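Local coordinates for protein endostatin (Mus musculus, PDB 1KOE) that inhibits angiogenesis as the C-terminal fragment of the collagen XVIII alpha1 chain and is a heparin-binding domain, at residues A[21-26]-A[42-47]; A[49-54]-A[79-84]; A[125-130]-A[154-159]; A[141-146]-A[161-166]. One frame throughout, in Å; residues are numbered along the deposited sequence.

Contact 1: A[21-26]-A[42-47]; sequences RGADFQ and AFLSSR
A42, the last residue of strand 40-42, is gripped at two points by the flank of helix 19-33: its methyl lies against that of A23, and its amide is taken by the carboxylate of D24. Of the three, A42 gives up the most surface here, followed by A23 and D24. The A23 CB to A42 CB separation of 3.7 Å is ordinary close methyl packing. L44 completes the apolar patch, its CD1 coming to 3.8 Å from A23 CB, so that the single helix methyl meets both an alanine and a leucine of the opposing segment. D24 carries the polar half. Its CG stands beside the backbone N and anti to the carbonyl carbon (chi1 -84°), a turn that swings the carboxylate out to the end of the strand. There D24 OD1 accepts the bond from A42 N at 2.9 Å, nearly straight at 164°, with the nitrogen lying almost in line with the C-O bond. A water donates to the same D24 OD1 and, at 2.8 Å, to A42 O, so the carboxylate oxygen holds both polar backbone atoms of A42, one directly and one through the water. The other oxygen, D24 OD2, forms a salt bridge with R41. F43, the next residue, is the centre of an inverse gamma turn. With one oxygen bound to strand backbone and water and the other facing an arginine, the carboxylate is fixed in rotation and would be expected to stay ionised.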
loop_
_atom_site.group_PDB
_atom_site.type_symbol
_atom_site.label_atom_id
_atom_site.label_comp_id
_atom_site.label_asym_id
_atom_site.label_seq_id
_atom_site.Cartn_x
_atom_site.Cartn_y
_atom_site.Cartn_z
ATOM N N ARG A 21 -0.389 -13.945 -1.467
ATOM C CA ARG A 21 0.851 -14.548 -1.977
ATOM C C ARG A 21 1.160 -13.953 -3.363
ATOM O O ARG A 21 2.322 -13.701 -3.686
ATOM C CB ARG A 21 0.736 -16.083 -2.069
ATOM C CG ARG A 21 0.619 -16.776 -0.722
ATOM C CD ARG A 21 0.358 -18.261 -0.877
ATOM N NE ARG A 21 0.552 -18.952 0.398
ATOM C CZ ARG A 21 0.266 -20.239 0.620
ATOM N NH1 ARG A 21 -0.233 -20.989 -0.359
ATOM N NH2 ARG A 21 0.488 -20.773 1.820
ATOM N N GLY A 22 0.113 -13.691 -4.156
ATOM C CA GLY A 22 0.277 -13.116 -5.482
ATOM C C GLY A 22 0.806 -11.689 -5.399
ATOM O O GLY A 22 1.778 -11.324 -6.064
ATOM N N ALA A 23 0.171 -10.881 -4.556
ATOM C CA ALA A 23 0.571 -9.484 -4.363
ATOM C C ALA A 23 1.991 -9.398 -3.796
ATOM O O ALA A 23 2.817 -8.625 -4.281
ATOM C CB ALA A 23 -0.411 -8.772 -3.442
ATOM N N ASP A 24 2.274 -10.193 -2.773
ATOM C CA ASP A 24 3.612 -10.208 -2.174
ATOM C C ASP A 24 4.667 -10.621 -3.200
ATOM O O ASP A 24 5.775 -10.083 -3.211
ATOM C CB ASP A 24 3.675 -11.183 -0.981
ATOM C CG ASP A 24 3.172 -10.571 0.336
ATOM O OD1 ASP A 24 2.940 -9.349 0.392
ATOM O OD2 ASP A 24 3.036 -11.320 1.341
ATOM N N PHE A 25 4.336 -11.573 -4.074
ATOM C CA PHE A 25 5.294 -12.014 -5.086
ATOM C C PHE A 25 5.577 -10.873 -6.094
ATOM O O PHE A 25 6.708 -10.705 -6.570
ATOM C CB PHE A 25 4.783 -13.268 -5.801
ATOM C CG PHE A 25 5.749 -13.821 -6.797
ATOM C CD1 PHE A 25 7.083 -14.015 -6.455
ATOM C CD2 PHE A 25 5.331 -14.158 -8.071
ATOM C CE1 PHE A 25 7.999 -14.553 -7.386
ATOM C CE2 PHE A 25 6.230 -14.692 -9.003
ATOM C CZ PHE A 25 7.563 -14.889 -8.659
ATOM N N GLN A 26 4.545 -10.101 -6.443
ATOM C CA GLN A 26 4.731 -8.971 -7.356
ATOM C C GLN A 26 5.699 -7.957 -6.727
ATOM O O GLN A 26 6.604 -7.468 -7.406
ATOM C CB GLN A 26 3.387 -8.326 -7.701
ATOM C CG GLN A 26 2.577 -9.130 -8.707
ATOM C CD GLN A 26 3.352 -9.366 -10.001
ATOM O OE1 GLN A 26 3.796 -8.414 -10.654
ATOM N NE2 GLN A 26 3.553 -10.638 -10.356
ATOM N N ALA A 42 3.406 -6.539 0.252
ATOM C CA ALA A 42 2.262 -5.747 -0.191
ATOM C C ALA A 42 1.616 -5.039 0.994
ATOM O O ALA A 42 1.470 -5.616 2.072
ATOM C CB ALA A 42 1.251 -6.636 -0.908
ATOM N N PHE A 43 1.269 -3.768 0.779
ATOM C CA PHE A 43 0.622 -2.887 1.759
ATOM C C PHE A 43 -0.884 -3.251 1.759
ATOM O O PHE A 43 -1.708 -2.544 1.187
ATOM C CB PHE A 43 0.851 -1.429 1.280
ATOM C CG PHE A 43 0.385 -0.350 2.245
ATOM C CD1 PHE A 43 1.168 0.022 3.345
ATOM C CD2 PHE A 43 -0.807 0.330 2.017
ATOM C CE1 PHE A 43 0.771 1.074 4.201
ATOM C CE2 PHE A 43 -1.207 1.377 2.859
ATOM C CZ PHE A 43 -0.409 1.749 3.953
ATOM N N LEU A 44 -1.231 -4.380 2.366
ATOM C CA LEU A 44 -2.614 -4.842 2.379
ATOM C C LEU A 44 -2.860 -5.703 3.608
ATOM O O LEU A 44 -1.933 -6.353 4.097
ATOM C CB LEU A 44 -2.857 -5.777 1.168
ATOM C CG LEU A 44 -2.656 -5.340 -0.289
ATOM C CD1 LEU A 44 -2.634 -6.536 -1.235
ATOM C CD2 LEU A 44 -3.760 -4.370 -0.673
ATOM N N SER A 45 -4.085 -5.672 4.140
ATOM C CA SER A 45 -4.446 -6.599 5.217
ATOM C C SER A 45 -4.969 -7.840 4.467
ATOM O O SER A 45 -5.410 -7.738 3.318
ATOM C CB SER A 45 -5.576 -6.045 6.087
ATOM O OG SER A 45 -5.091 -5.153 7.067
ATOM N N SER A 46 -4.910 -9.009 5.091
ATOM C CA SER A 46 -5.428 -10.223 4.459
ATOM C C SER A 46 -6.008 -11.111 5.562
ATOM O O SER A 46 -5.994 -10.732 6.725
ATOM C CB SER A 46 -4.340 -10.945 3.650
ATOM O OG SER A 46 -3.187 -11.248 4.442
ATOM N N ARG A 47 -6.509 -12.287 5.202
ATOM C CA ARG A 47 -7.123 -13.170 6.188
ATOM C C ARG A 47 -6.348 -13.409 7.481
ATOM O O ARG A 47 -6.917 -13.332 8.564
ATOM C CB ARG A 47 -7.499 -14.515 5.545
ATOM C CG ARG A 47 -8.051 -15.550 6.536
ATOM C CD ARG A 47 -8.810 -16.672 5.824
ATOM N NE ARG A 47 -9.986 -16.160 5.104
ATOM C CZ ARG A 47 -11.164 -15.849 5.662
ATOM N NH1 ARG A 47 -11.362 -16.001 6.974
ATOM N NH2 ARG A 47 -12.133 -15.324 4.911
HETATM O O HOH W 1 1.620 -8.353 2.737
#

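Contact 2: A[49-54]-A[79-84]; sequences QDLYSI and SLFSGS
The ring of Y52 presents an edge to the face of F81 in an offset edge-to-face pair, with centroids 5.4 Å apart and planes turned by 84°. The leading atom is Y52 CD1, which comes to 3.5 Å from F81 CD2 and 3.7 Å from F81 CG; the approach is therefore over the CB side of the phenylalanine ring and not over its middle. Both conformations serve this meeting. Y52 has CG fully extended from its backbone N (chi1 180°), which carries the ring out from the turn at 51-54, whereas F81 has CG beside its own backbone N (chi1 -54°), which turns the F81 ring so that one face meets Y52 CD1. L51 reaches another part of the same ring: its CD2 lies at the rim, close to the ring plane, 4.0 Å from F81 CE1, and its CG is 4.1 Å from F81 CZ. The leucine and phenylalanine side chains cross at about a right angle. F81 is thus met by two successive residues, the tyrosine at CG and CD2 and the leucine at CE1 and CZ. W77 lies against both aromatic rings, its indole N-H giving a hydrogen bond to the backbone O of Y52. No hydrogen bond spans the two segments themselves. The contact is apolar, carried by the tyrosine edge over the F81 face and by leucine carbons at the F81 rim. The Y52 hydroxyl, away from the F81 ring, bonds to D78; held at both ends, the tyrosine ring would be expected to be restricted in its rotation.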
loop_
_atom_site.group_PDB
_atom_site.type_symbol
_atom_site.label_atom_id
_atom_site.label_comp_id
_atom_site.label_asym_id
_atom_site.label_seq_id
_atom_site.Cartn_x
_atom_site.Cartn_y
_atom_site.Cartn_z
ATOM N N GLN A 49 -3.420 -11.682 8.327
ATOM C CA GLN A 49 -2.473 -10.625 8.588
ATOM C C GLN A 49 -3.067 -9.225 8.602
ATOM O O GLN A 49 -3.768 -8.849 7.678
ATOM C CB GLN A 49 -1.405 -10.702 7.479
ATOM C CG GLN A 49 -0.417 -9.566 7.428
ATOM C CD GLN A 49 0.834 -9.841 8.233
ATOM O OE1 GLN A 49 1.791 -10.441 7.725
ATOM N NE2 GLN A 49 0.867 -9.356 9.476
ATOM N N ASP A 50 -2.815 -8.480 9.668
ATOM C CA ASP A 50 -3.250 -7.089 9.735
ATOM C C ASP A 50 -2.121 -6.293 9.074
ATOM O O ASP A 50 -0.939 -6.581 9.276
ATOM C CB ASP A 50 -3.356 -6.614 11.179
ATOM C CG ASP A 50 -4.454 -7.300 11.931
ATOM O OD1 ASP A 50 -5.570 -7.398 11.386
ATOM O OD2 ASP A 50 -4.209 -7.755 13.063
ATOM N N LEU A 51 -2.479 -5.305 8.273
ATOM C CA LEU A 51 -1.497 -4.455 7.606
ATOM C C LEU A 51 -0.510 -3.869 8.632
ATOM O O LEU A 51 0.699 -3.824 8.396
ATOM C CB LEU A 51 -2.229 -3.314 6.899
ATOM C CG LEU A 51 -1.463 -2.097 6.367
ATOM C CD1 LEU A 51 -0.374 -2.554 5.412
ATOM C CD2 LEU A 51 -2.458 -1.187 5.642
ATOM N N TYR A 52 -1.026 -3.468 9.788
ATOM C CA TYR A 52 -0.176 -2.867 10.817
ATOM C C TYR A 52 1.047 -3.692 11.224
ATOM O O TYR A 52 2.138 -3.152 11.427
ATOM C CB TYR A 52 -1.001 -2.510 12.061
ATOM C CG TYR A 52 -0.143 -1.895 13.139
ATOM C CD1 TYR A 52 0.296 -0.564 13.048
ATOM C CD2 TYR A 52 0.277 -2.657 14.233
ATOM C CE1 TYR A 52 1.142 -0.014 14.022
ATOM C CE2 TYR A 52 1.119 -2.119 15.201
ATOM C CZ TYR A 52 1.548 -0.805 15.090
ATOM O OH TYR A 52 2.387 -0.330 16.059
ATOM N N SER A 53 0.870 -5.005 11.292
ATOM C CA SER A 53 1.915 -5.926 11.722
ATOM C C SER A 53 2.975 -6.305 10.729
ATOM O O SER A 53 3.913 -7.015 11.094
ATOM C CB SER A 53 1.265 -7.215 12.207
ATOM O OG SER A 53 0.486 -6.965 13.356
ATOM N N ILE A 54 2.845 -5.853 9.484
ATOM C CA ILE A 54 3.790 -6.195 8.418
ATOM C C ILE A 54 5.214 -5.674 8.643
ATOM O O ILE A 54 6.179 -6.315 8.211
ATOM C CB ILE A 54 3.276 -5.721 7.044
ATOM C CG1 ILE A 54 2.065 -6.548 6.625
ATOM C CG2 ILE A 54 4.356 -5.838 5.999
ATOM C CD1 ILE A 54 1.499 -6.094 5.299
ATOM N N SER A 79 2.717 6.435 13.012
ATOM C CA SER A 79 2.009 7.683 12.735
ATOM C C SER A 79 0.871 7.511 11.748
ATOM O O SER A 79 -0.138 8.212 11.821
ATOM C CB SER A 79 2.982 8.742 12.205
ATOM O OG SER A 79 4.003 8.961 13.153
ATOM N N LEU A 80 1.026 6.577 10.820
ATOM C CA LEU A 80 -0.014 6.341 9.822
ATOM C C LEU A 80 -1.272 5.690 10.407
ATOM O O LEU A 80 -2.378 5.875 9.891
ATOM C CB LEU A 80 0.521 5.443 8.695
ATOM C CG LEU A 80 1.675 5.904 7.805
ATOM C CD1 LEU A 80 2.037 4.756 6.865
ATOM C CD2 LEU A 80 1.290 7.136 7.006
ATOM N N PHE A 81 -1.098 4.955 11.499
ATOM C CA PHE A 81 -2.193 4.202 12.106
ATOM C C PHE A 81 -2.740 4.779 13.397
ATOM O O PHE A 81 -3.449 4.102 14.143
ATOM C CB PHE A 81 -1.725 2.746 12.310
ATOM C CG PHE A 81 -1.217 2.114 11.054
ATOM C CD1 PHE A 81 -2.111 1.587 10.117
ATOM C CD2 PHE A 81 0.154 2.092 10.772
ATOM C CE1 PHE A 81 -1.647 1.057 8.907
ATOM C CE2 PHE A 81 0.626 1.572 9.580
ATOM C CZ PHE A 81 -0.270 1.049 8.631
ATOM N N SER A 82 -2.489 6.067 13.596
ATOM C CA SER A 82 -2.906 6.803 14.792
ATOM C C SER A 82 -4.397 7.145 14.821
ATOM O O SER A 82 -4.946 7.544 15.861
ATOM C CB SER A 82 -2.139 8.117 14.825
ATOM O OG SER A 82 -2.427 8.831 13.630
ATOM N N GLY A 83 -5.025 7.086 13.657
ATOM C CA GLY A 83 -6.425 7.433 13.561
ATOM C C GLY A 83 -6.590 8.579 12.574
ATOM O O GLY A 83 -7.704 8.927 12.223
ATOM N N SER A 84 -5.473 9.134 12.103
ATOM C CA SER A 84 -5.458 10.243 11.134
ATOM C C SER A 84 -5.842 9.751 9.730
ATOM O O SER A 84 -6.007 10.552 8.800
ATOM C CB SER A 84 -4.044 10.826 11.058
ATOM O OG SER A 84 -3.132 9.854 10.546
#

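Contact 3: A[125-130]-A[154-159]; sequences MESYCE and QKAASC
C129 and C159 are joined covalently, SG to SG at 2.0 Å, in one of the two disulfides of the domain. Both cysteines turn SG beside the backbone N and anti to the carbonyl carbon (chi1 -62° for C129 and -63° for C159), which directs the two sulfurs into the same gap between the segments. The dihedral about the sulfur-sulfur bond is -99°, close to the perpendicular setting that a disulfide prefers and of left-handed sign. The bridge accordingly folds across the gap, with C129 CB and C159 CB 3.9 Å apart, and the CA atoms of C129 and C159 are separated by 5.8 Å. Each sulfur lies 3.0 Å from the CB of the opposite cysteine, a spacing fixed by the covalent geometry. Further along, the segments touch lightly: the CB of S127 points toward the strand, and its OG comes to 4.1 Å from A156 CB, a van der Waals approach of a hydroxyl to a methyl. The hydroxyl finds its polar partners elsewhere, in hydrogen bonds with Q142 and T140. No hydrogen bond joins the segments; strand 140-145 lies between them and pairs with both, S127 and C129 bonding by backbone with Q142 and T140, while K155 and A157 pair with A143 and G141. The disulfide therefore links the chain at 129, where it enters the short 129-132 segment, to the residue just after strand 155-158, an outer strand of the antiparallel sheet 112-114, 140-145, 155-158.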
loop_
_atom_site.group_PDB
_atom_site.type_symbol
_atom_site.label_atom_id
_atom_site.label_comp_id
_atom_site.label_asym_id
_atom_site.label_seq_id
_atom_site.Cartn_x
_atom_site.Cartn_y
_atom_site.Cartn_z
ATOM N N MET A 125 -12.444 -8.166 7.223
ATOM C CA MET A 125 -12.835 -9.403 6.573
ATOM C C MET A 125 -13.989 -9.288 5.615
ATOM O O MET A 125 -14.110 -10.099 4.709
ATOM C CB MET A 125 -13.092 -10.485 7.608
ATOM C CG MET A 125 -11.841 -10.793 8.424
ATOM S SD MET A 125 -11.887 -12.392 9.270
ATOM C CE MET A 125 -10.424 -13.201 8.548
ATOM N N GLU A 126 -14.813 -8.263 5.779
ATOM C CA GLU A 126 -15.928 -8.068 4.866
ATOM C C GLU A 126 -15.552 -7.083 3.765
ATOM O O GLU A 126 -16.369 -6.782 2.892
ATOM C CB GLU A 126 -17.166 -7.545 5.598
ATOM C CG GLU A 126 -17.647 -8.422 6.751
ATOM C CD GLU A 126 -18.100 -9.800 6.310
ATOM O OE1 GLU A 126 -18.548 -9.951 5.152
ATOM O OE2 GLU A 126 -18.011 -10.734 7.138
ATOM N N SER A 127 -14.320 -6.584 3.788
ATOM C CA SER A 127 -13.922 -5.623 2.778
ATOM C C SER A 127 -12.462 -5.711 2.338
ATOM O O SER A 127 -11.689 -4.747 2.427
ATOM C CB SER A 127 -14.275 -4.204 3.217
ATOM O OG SER A 127 -14.442 -3.394 2.067
ATOM N N TYR A 128 -12.091 -6.894 1.878
ATOM C CA TYR A 128 -10.759 -7.101 1.352
ATOM C C TYR A 128 -10.761 -8.043 0.148
ATOM O O TYR A 128 -9.822 -8.813 -0.084
ATOM C CB TYR A 128 -9.731 -7.482 2.431
ATOM C CG TYR A 128 -9.934 -8.754 3.230
ATOM C CD1 TYR A 128 -10.929 -9.687 2.912
ATOM C CD2 TYR A 128 -9.098 -9.018 4.317
ATOM C CE1 TYR A 128 -11.075 -10.865 3.675
ATOM C CE2 TYR A 128 -9.234 -10.173 5.081
ATOM C CZ TYR A 128 -10.219 -11.093 4.753
ATOM O OH TYR A 128 -10.313 -12.249 5.492
ATOM N N CYS A 129 -11.823 -7.912 -0.653
ATOM C CA CYS A 129 -12.003 -8.688 -1.880
ATOM C C CYS A 129 -11.742 -10.183 -1.698
ATOM O O CYS A 129 -11.066 -10.799 -2.516
ATOM C CB CYS A 129 -11.135 -8.107 -2.995
ATOM S SG CYS A 129 -11.592 -6.396 -3.413
ATOM N N GLU A 130 -12.288 -10.741 -0.618
ATOM C CA GLU A 130 -12.132 -12.155 -0.297
ATOM C C GLU A 130 -10.637 -12.501 -0.291
ATOM O O GLU A 130 -10.157 -13.410 -0.986
ATOM C CB GLU A 130 -12.960 -12.983 -1.279
ATOM C CG GLU A 130 -14.453 -12.595 -1.151
ATOM C CD GLU A 130 -15.353 -13.105 -2.265
ATOM O OE1 GLU A 130 -14.953 -14.024 -3.017
ATOM O OE2 GLU A 130 -16.480 -12.569 -2.371
ATOM N N GLN A 154 -11.526 5.358 4.504
ATOM C CA GLN A 154 -12.393 4.188 4.588
ATOM C C GLN A 154 -13.482 4.079 3.531
ATOM O O GLN A 154 -14.664 4.283 3.828
ATOM C CB GLN A 154 -12.986 4.137 5.986
ATOM C CG GLN A 154 -11.897 4.022 7.034
ATOM C CD GLN A 154 -11.207 2.691 6.956
ATOM O OE1 GLN A 154 -11.849 1.666 7.099
ATOM N NE2 GLN A 154 -9.910 2.695 6.689
ATOM N N LYS A 155 -13.078 3.790 2.297
ATOM C CA LYS A 155 -14.006 3.635 1.192
ATOM C C LYS A 155 -14.143 2.172 0.786
ATOM O O LYS A 155 -13.148 1.502 0.524
ATOM C CB LYS A 155 -13.531 4.426 -0.029
ATOM N N ALA A 156 -15.376 1.670 0.739
ATOM C CA ALA A 156 -15.623 0.298 0.305
ATOM C C ALA A 156 -15.811 0.413 -1.205
ATOM O O ALA A 156 -16.786 1.032 -1.661
ATOM C CB ALA A 156 -16.873 -0.235 0.944
ATOM N N ALA A 157 -14.840 -0.087 -1.974
ATOM C CA ALA A 157 -14.886 -0.008 -3.440
ATOM C C ALA A 157 -15.088 -1.372 -4.096
ATOM O O ALA A 157 -14.634 -2.389 -3.573
ATOM C CB ALA A 157 -13.586 0.633 -3.973
ATOM N N SER A 158 -15.785 -1.399 -5.227
ATOM C CA SER A 158 -15.992 -2.652 -5.945
ATOM C C SER A 158 -14.625 -3.231 -6.312
ATOM O O SER A 158 -13.754 -2.521 -6.841
ATOM C CB SER A 158 -16.778 -2.414 -7.237
ATOM O OG SER A 158 -16.753 -3.539 -8.098
ATOM N N CYS A 159 -14.496 -4.537 -6.118
ATOM C CA CYS A 159 -13.265 -5.251 -6.406
ATOM C C CYS A 159 -12.897 -5.278 -7.873
ATOM O O CYS A 159 -11.773 -5.641 -8.237
ATOM C CB CYS A 159 -13.354 -6.664 -5.849
ATOM S SG CYS A 159 -13.508 -6.646 -4.040
#

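Contact 4: A[141-146]-A[161-166]; sequences GQASSL and NSYIVL
This is a largely buried apolar packing contact, where strand 140-145 and the turn after it lie against the chain that leads from strand 155-158 into strand 166-169. Two separate pairs make it, and no hydrogen bond joins the segments. In the first, A143 directs its methyl at the ring of Y163: A143 CB is 3.7 Å from Y163 CE2 and 3.8 Å from Y163 CD2, approaching the CD2-CE2 bond obliquely. The ring reaches this place because CG stands beside the backbone N of Y163 (chi1 -74°), and N161 CB, from the same segment, lies over one face, toward the rim. In the second pair, L146 and I164 cross at about a right angle and touch by their terminal methyls, L146 CD2 to I164 CD1 at 3.9 Å. The long branch of I164 runs out beside its own backbone N with CD1 extended (chi2 162°), which brings CD1 to the leucine. L146 sits just past the end of the strand, while A143 is well inside it. The CA atoms of A143 and Y163 are 8.4 Å apart, a gap bridged by side chains alone. W114 of the adjoining strand 112-114 meets both A143 and the Y163 ring. Y163 thus packs on the three-stranded antiparallel sheet, while I164 also reaches A8 of strand 4-8 in the mixed sheet, and segment 161-166 links the two sheets in a compact domain of the endostatin family, which belongs to the C-type lectin clan.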
loop_
_atom_site.group_PDB
_atom_site.type_symbol
_atom_site.label_atom_id
_atom_site.label_comp_id
_atom_site.label_asym_id
_atom_site.label_seq_id
_atom_site.Cartn_x
_atom_site.Cartn_y
_atom_site.Cartn_z
ATOM N N GLY A 141 -13.615 -4.002 -1.472
ATOM C CA GLY A 141 -12.338 -3.938 -0.797
ATOM C C GLY A 141 -12.195 -2.522 -0.275
ATOM O O GLY A 141 -12.656 -1.575 -0.919
ATOM N N GLN A 142 -11.592 -2.369 0.894
ATOM C CA GLN A 142 -11.407 -1.039 1.459
ATOM C C GLN A 142 -10.242 -0.358 0.720
ATOM O O GLN A 142 -9.153 -0.920 0.585
ATOM C CB GLN A 142 -11.157 -1.110 2.963
ATOM C CG GLN A 142 -11.705 0.083 3.724
ATOM C CD GLN A 142 -13.224 0.004 3.931
ATOM O OE1 GLN A 142 -13.930 -0.753 3.261
ATOM N NE2 GLN A 142 -13.719 0.770 4.880
ATOM N N ALA A 143 -10.493 0.849 0.241
ATOM C CA ALA A 143 -9.520 1.591 -0.541
ATOM C C ALA A 143 -9.481 3.035 -0.092
ATOM O O ALA A 143 -10.345 3.479 0.668
ATOM C CB ALA A 143 -9.876 1.516 -2.028
ATOM N N SER A 144 -8.460 3.757 -0.545
ATOM C CA SER A 144 -8.283 5.148 -0.176
ATOM C C SER A 144 -7.912 6.012 -1.377
ATOM O O SER A 144 -7.085 5.622 -2.200
ATOM C CB SER A 144 -7.172 5.241 0.861
ATOM O OG SER A 144 -6.979 6.592 1.262
ATOM N N SER A 145 -8.480 7.214 -1.438
ATOM C CA SER A 145 -8.171 8.122 -2.518
ATOM C C SER A 145 -6.906 8.880 -2.200
ATOM O O SER A 145 -6.843 9.621 -1.230
ATOM C CB SER A 145 -9.286 9.142 -2.717
ATOM O OG SER A 145 -8.997 9.943 -3.850
ATOM N N LEU A 146 -5.918 8.739 -3.063
ATOM C CA LEU A 146 -4.664 9.440 -2.897
ATOM C C LEU A 146 -4.859 10.943 -3.172
ATOM O O LEU A 146 -4.029 11.770 -2.771
ATOM C CB LEU A 146 -3.634 8.842 -3.853
ATOM C CG LEU A 146 -2.233 8.610 -3.307
ATOM C CD1 LEU A 146 -2.287 8.015 -1.902
ATOM C CD2 LEU A 146 -1.515 7.691 -4.280
ATOM N N ASN A 161 -12.553 -2.699 -9.705
ATOM C CA ASN A 161 -11.724 -1.532 -9.993
ATOM C C ASN A 161 -10.230 -1.911 -10.028
ATOM O O ASN A 161 -9.784 -2.777 -9.265
ATOM C CB ASN A 161 -11.912 -0.477 -8.894
ATOM C CG ASN A 161 -13.201 0.314 -9.051
ATOM O OD1 ASN A 161 -13.328 1.130 -9.952
ATOM N ND2 ASN A 161 -14.143 0.086 -8.160
ATOM N N SER A 162 -9.474 -1.229 -10.884
ATOM C CA SER A 162 -8.024 -1.426 -11.008
ATOM C C SER A 162 -7.395 -0.220 -10.323
ATOM O O SER A 162 -7.425 0.889 -10.863
ATOM C CB SER A 162 -7.582 -1.501 -12.480
ATOM O OG SER A 162 -7.902 -2.766 -13.042
ATOM N N TYR A 163 -6.872 -0.451 -9.117
ATOM C CA TYR A 163 -6.282 0.579 -8.271
ATOM C C TYR A 163 -4.775 0.357 -8.042
ATOM O O TYR A 163 -4.206 -0.681 -8.396
ATOM C CB TYR A 163 -6.988 0.563 -6.896
ATOM C CG TYR A 163 -8.395 1.144 -6.848
ATOM C CD1 TYR A 163 -8.882 1.965 -7.873
ATOM C CD2 TYR A 163 -9.214 0.903 -5.751
ATOM C CE1 TYR A 163 -10.154 2.554 -7.793
ATOM C CE2 TYR A 163 -10.471 1.474 -5.659
ATOM C CZ TYR A 163 -10.935 2.297 -6.683
ATOM O OH TYR A 163 -12.188 2.847 -6.578
ATOM N N ILE A 164 -4.160 1.369 -7.449
ATOM C CA ILE A 164 -2.758 1.358 -7.097
ATOM C C ILE A 164 -2.556 0.374 -5.939
ATOM O O ILE A 164 -3.397 0.263 -5.041
ATOM C CB ILE A 164 -2.327 2.757 -6.585
ATOM C CG1 ILE A 164 -2.538 3.802 -7.687
ATOM C CG2 ILE A 164 -0.863 2.741 -6.096
ATOM C CD1 ILE A 164 -2.572 5.228 -7.171
ATOM N N VAL A 165 -1.453 -0.360 -5.989
ATOM C CA VAL A 165 -1.102 -1.265 -4.914
ATOM C C VAL A 165 0.300 -0.862 -4.489
ATOM O O VAL A 165 1.191 -0.692 -5.351
ATOM C CB VAL A 165 -1.118 -2.741 -5.367
ATOM C CG1 VAL A 165 -0.620 -3.628 -4.230
ATOM C CG2 VAL A 165 -2.553 -3.145 -5.778
ATOM N N LEU A 166 0.486 -0.682 -3.181
ATOM C CA LEU A 166 1.787 -0.304 -2.627
ATOM C C LEU A 166 2.526 -1.488 -1.985
ATOM O O LEU A 166 1.909 -2.487 -1.571
ATOM C CB LEU A 166 1.609 0.798 -1.571
ATOM C CG LEU A 166 0.868 2.060 -2.034
ATOM C CD1 LEU A 166 0.724 3.020 -0.859
ATOM C CD2 LEU A 166 1.604 2.710 -3.192
#

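How the contacts relate
From the N terminus, contact 1 closes the first loop, bringing helix 19-33 to the end of strand 40-42. Contact 2 follows in series and closes a second loop, tying the chain after that strand to the residue following helix 77-80; the two touch where S45 OG meets L51 N at 2.9 Å. Contacts 3 and 4 come later and cross, their segments alternating as 125-130, 141-146, 154-159 and 161-166. Both reach one antiparallel sheet through its neighbouring strands 140-145 and 155-158. The last segment leads back to the start, since L166 O receives F43 N at 2.8 Å. Contact 2 touches neither contact 3 nor contact 4.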